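Local coordinates for probable dehydrogenase (Bordetella bronchiseptica, PDB 3MOI), which is a putative oxidoreductase of the GFO/IDH/MocA family that probably uses a nicotinamide dinucleotide bound to its Rossmann domain, at residues A[158-166]-A[270-278]. Sequence-based numbering, arbitrary orientation.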
loop_
_atom_site.group_PDB
_atom_site.type_symbol
_atom_site.label_atom_id
_atom_site.label_comp_id
_atom_site.label_asym_id
_atom_site.label_seq_id
_atom_site.Cartn_x
_atom_site.Cartn_y
_atom_site.Cartn_z
ATOM N N TYR A 158 -9.166 -19.186 2.502
ATOM C CA TYR A 158 -9.237 -20.541 2.005
ATOM C C TYR A 158 -8.464 -21.559 2.856
ATOM O O TYR A 158 -8.229 -22.644 2.407
ATOM C CB TYR A 158 -8.831 -20.580 0.532
ATOM C CG TYR A 158 -9.836 -19.801 -0.302
ATOM C CD1 TYR A 158 -10.989 -20.402 -0.802
ATOM C CD2 TYR A 158 -9.684 -18.443 -0.510
ATOM C CE1 TYR A 158 -11.937 -19.669 -1.540
ATOM C CE2 TYR A 158 -10.621 -17.725 -1.231
ATOM C CZ TYR A 158 -11.735 -18.346 -1.740
ATOM O OH TYR A 158 -12.624 -17.593 -2.452
ATOM N N ARG A 159 -8.097 -21.206 4.084
ATOM C CA ARG A 159 -7.624 -22.187 5.035
ATOM C C ARG A 159 -8.859 -22.921 5.550
ATOM O O ARG A 159 -9.969 -22.444 5.406
ATOM C CB ARG A 159 -6.890 -21.504 6.192
ATOM C CG ARG A 159 -5.822 -20.550 5.720
ATOM C CD ARG A 159 -4.910 -20.092 6.814
ATOM N NE ARG A 159 -4.069 -19.011 6.316
ATOM C CZ ARG A 159 -3.627 -17.965 7.020
ATOM N NH1 ARG A 159 -3.910 -17.824 8.314
ATOM N NH2 ARG A 159 -2.898 -17.041 6.400
ATOM N N PRO A 160 -8.683 -24.114 6.100
ATOM C CA PRO A 160 -9.826 -24.904 6.537
ATOM C C PRO A 160 -10.600 -24.306 7.718
ATOM O O PRO A 160 -10.016 -24.069 8.749
ATOM C CB PRO A 160 -9.181 -26.236 6.945
ATOM C CG PRO A 160 -7.996 -26.348 6.078
ATOM C CD PRO A 160 -7.479 -24.946 5.929
ATOM N N ARG A 161 -11.916 -24.139 7.563
ATOM C CA ARG A 161 -12.738 -23.424 8.528
ATOM C C ARG A 161 -14.013 -24.143 8.907
ATOM O O ARG A 161 -14.607 -24.868 8.107
ATOM C CB ARG A 161 -13.158 -22.084 7.943
ATOM C CG ARG A 161 -12.034 -21.201 7.485
ATOM C CD ARG A 161 -11.431 -20.375 8.610
ATOM N NE ARG A 161 -10.265 -19.655 8.102
ATOM C CZ ARG A 161 -9.226 -19.251 8.833
ATOM N NH1 ARG A 161 -9.145 -19.475 10.149
ATOM N NH2 ARG A 161 -8.232 -18.619 8.221
ATOM N N ARG A 162 -14.455 -23.888 10.125
ATOM C CA ARG A 162 -15.758 -24.314 10.559
ATOM C C ARG A 162 -16.756 -23.316 9.968
ATOM O O ARG A 162 -16.404 -22.163 9.712
ATOM C CB ARG A 162 -15.808 -24.350 12.095
ATOM C CG ARG A 162 -14.901 -25.440 12.707
ATOM C CD ARG A 162 -15.098 -25.578 14.223
ATOM N NE ARG A 162 -14.344 -26.702 14.840
ATOM C CZ ARG A 162 -13.092 -26.648 15.326
ATOM N NH1 ARG A 162 -12.358 -25.529 15.277
ATOM N NH2 ARG A 162 -12.568 -27.732 15.875
ATOM N N PRO A 163 -17.999 -23.747 9.739
ATOM C CA PRO A 163 -18.932 -22.876 9.030
ATOM C C PRO A 163 -19.318 -21.609 9.782
ATOM O O PRO A 163 -19.567 -20.590 9.152
ATOM C CB PRO A 163 -20.137 -23.779 8.767
ATOM C CG PRO A 163 -20.123 -24.747 9.930
ATOM C CD PRO A 163 -18.656 -24.951 10.271
ATOM N N GLU A 164 -19.329 -21.612 11.100
ATOM C CA GLU A 164 -19.459 -20.328 11.805
ATOM C C GLU A 164 -18.312 -19.314 11.538
ATOM O O GLU A 164 -18.496 -18.097 11.710
ATOM C CB GLU A 164 -19.600 -20.532 13.301
ATOM C CG GLU A 164 -18.396 -21.266 13.972
ATOM C CD GLU A 164 -18.614 -22.801 14.145
ATOM O OE1 GLU A 164 -19.342 -23.438 13.291
ATOM O OE2 GLU A 164 -18.038 -23.328 15.149
ATOM N N GLU A 165 -17.129 -19.777 11.147
ATOM C CA GLU A 165 -16.051 -18.837 10.829
ATOM C C GLU A 165 -16.239 -18.117 9.482
ATOM O O GLU A 165 -15.448 -17.206 9.172
ATOM C CB GLU A 165 -14.716 -19.553 10.776
ATOM C CG GLU A 165 -14.166 -20.018 12.072
ATOM C CD GLU A 165 -12.872 -20.789 11.836
ATOM O OE1 GLU A 165 -12.948 -21.989 11.556
ATOM O OE2 GLU A 165 -11.783 -20.189 11.899
ATOM N N LEU A 166 -17.217 -18.559 8.670
ATOM C CA LEU A 166 -17.619 -17.861 7.414
ATOM C C LEU A 166 -18.945 -17.080 7.569
ATOM O O LEU A 166 -19.717 -16.927 6.599
ATOM C CB LEU A 166 -17.706 -18.837 6.221
ATOM C CG LEU A 166 -16.471 -19.739 6.091
ATOM C CD1 LEU A 166 -16.668 -20.873 5.080
ATOM C CD2 LEU A 166 -15.236 -18.894 5.785
ATOM N N GLU A 270 -15.186 -30.107 5.498
ATOM C CA GLU A 270 -14.098 -29.156 5.789
ATOM C C GLU A 270 -13.812 -28.888 7.299
ATOM O O GLU A 270 -12.664 -28.725 7.715
ATOM C CB GLU A 270 -14.428 -27.846 5.075
ATOM C CG GLU A 270 -13.352 -26.826 5.103
ATOM C CD GLU A 270 -13.880 -25.448 4.797
ATOM O OE1 GLU A 270 -14.510 -25.274 3.737
ATOM O OE2 GLU A 270 -13.665 -24.532 5.628
ATOM N N ALA A 271 -14.865 -28.835 8.104
ATOM C CA ALA A 271 -14.725 -28.664 9.545
ATOM C C ALA A 271 -13.760 -29.739 10.117
ATOM O O ALA A 271 -12.904 -29.427 10.949
ATOM C CB ALA A 271 -16.121 -28.721 10.222
ATOM N N GLU A 272 -13.888 -30.987 9.635
ATOM C CA GLU A 272 -12.994 -32.099 10.017
ATOM C C GLU A 272 -11.550 -31.863 9.606
ATOM O O GLU A 272 -10.630 -32.174 10.368
ATOM C CB GLU A 272 -13.444 -33.456 9.384
ATOM C CG GLU A 272 -14.011 -34.508 10.364
ATOM C CD GLU A 272 -13.003 -35.050 11.439
ATOM O OE1 GLU A 272 -12.208 -35.976 11.120
ATOM O OE2 GLU A 272 -13.041 -34.572 12.610
ATOM N N LEU A 273 -11.339 -31.371 8.390
ATOM C CA LEU A 273 -9.982 -31.098 7.976
ATOM C C LEU A 273 -9.402 -30.077 8.956
ATOM O O LEU A 273 -8.231 -30.185 9.359
ATOM C CB LEU A 273 -9.923 -30.562 6.559
ATOM C CG LEU A 273 -8.678 -30.949 5.754
ATOM C CD1 LEU A 273 -8.433 -29.872 4.704
ATOM C CD2 LEU A 273 -7.407 -31.184 6.595
ATOM N N ARG A 274 -10.249 -29.120 9.357
ATOM C CA ARG A 274 -9.851 -28.046 10.238
ATOM C C ARG A 274 -9.327 -28.617 11.572
ATOM O O ARG A 274 -8.151 -28.445 11.936
ATOM C CB ARG A 274 -11.043 -27.057 10.426
ATOM C CG ARG A 274 -10.771 -25.723 11.180
ATOM C CD ARG A 274 -9.275 -25.441 11.279
ATOM N NE ARG A 274 -8.813 -24.062 11.499
ATOM C CZ ARG A 274 -9.291 -23.174 12.359
ATOM N NH1 ARG A 274 -10.336 -23.421 13.138
ATOM N NH2 ARG A 274 -8.681 -22.024 12.432
ATOM N N ARG A 275 -10.179 -29.342 12.277
ATOM C CA ARG A 275 -9.779 -29.832 13.583
ATOM C C ARG A 275 -8.749 -30.959 13.556
ATOM O O ARG A 275 -8.054 -31.138 14.541
ATOM C CB ARG A 275 -10.987 -30.214 14.438
ATOM C CG ARG A 275 -11.589 -31.522 14.133
ATOM C CD ARG A 275 -11.819 -32.360 15.392
ATOM N NE ARG A 275 -11.878 -33.753 14.975
ATOM C CZ ARG A 275 -10.865 -34.616 15.029
ATOM N NH1 ARG A 275 -11.049 -35.850 14.573
ATOM N NH2 ARG A 275 -9.685 -34.276 15.551
ATOM N N SER A 276 -8.629 -31.683 12.442
ATOM C CA SER A 276 -7.625 -32.768 12.336
ATOM C C SER A 276 -6.246 -32.258 11.896
ATOM O O SER A 276 -5.240 -32.933 12.127
ATOM C CB SER A 276 -8.102 -33.942 11.428
ATOM O OG SER A 276 -8.025 -33.631 10.039
ATOM N N ARG A 277 -6.194 -31.094 11.249
ATOM C CA ARG A 277 -4.909 -30.544 10.810
ATOM C C ARG A 277 -4.327 -29.583 11.841
ATOM O O ARG A 277 -3.123 -29.595 12.117
ATOM C CB ARG A 277 -5.013 -29.831 9.470
ATOM C CG ARG A 277 -3.655 -29.829 8.787
ATOM C CD ARG A 277 -3.414 -28.659 7.873
ATOM N NE ARG A 277 -3.304 -29.027 6.456
ATOM C CZ ARG A 277 -2.960 -28.157 5.494
ATOM N NH1 ARG A 277 -2.689 -26.889 5.822
ATOM N NH2 ARG A 277 -2.891 -28.545 4.203
ATOM N N TYR A 278 -5.191 -28.740 12.388
ATOM C CA TYR A 278 -4.755 -27.689 13.305
ATOM C C TYR A 278 -4.978 -28.067 14.805
ATOM O O TYR A 278 -4.609 -27.322 15.708
ATOM C CB TYR A 278 -5.424 -26.347 12.908
ATOM C CG TYR A 278 -4.899 -25.748 11.584
ATOM C CD1 TYR A 278 -3.685 -25.060 11.534
ATOM C CD2 TYR A 278 -5.613 -25.883 10.397
ATOM C CE1 TYR A 278 -3.201 -24.523 10.348
ATOM C CE2 TYR A 278 -5.139 -25.338 9.200
ATOM C CZ TYR A 278 -3.934 -24.663 9.184
ATOM O OH TYR A 278 -3.464 -24.140 8.005
#
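Glu270 reaches from the first turn of helix 270-278 to the backbone of loop 158-166. Its CG stands anti to the backbone N (chi1 -172°), and the extended chain carries OE2 to Arg161 N. The Arg161 N to Glu270 OE2 hydrogen bond is 2.6 Å long and uses the anti lone pair of that oxygen. Arg208 forms a salt bridge with the same oxygen, so OE2 ties the helix to two loops.

One turn on, Arg274 bends at chi2 and curls past Pro160 O, its CD 3.0 Å from that oxygen. Glu165 OE1 lies over one face of its guanidinium, 3.4 Å from Arg274 NH1, so this salt bridge acts through charge alone. Glu165 OE2 accepts from Arg161 NH1 at 3.2 Å, and Glu165 OE1 from Arg162 N at 2.8 Å. Arg161 NH1 and Arg274 NH2 lie 3.5 Å apart, and Glu165 probably offsets the two charges. Arg161 NH2 also donates to Phe156 O, and its guanidinium makes a cation-pi contact with Phe156.

Pro160 CG packs on Leu273 CD1 at 3.8 Å, and its CD meets the edge of the Tyr278 ring.

The arrangement is a surface helix-loop contact, centred on an Arg161-Glu165-Arg274 salt-bridge network, that joins helix 270-278 to the loop after strand 145-153.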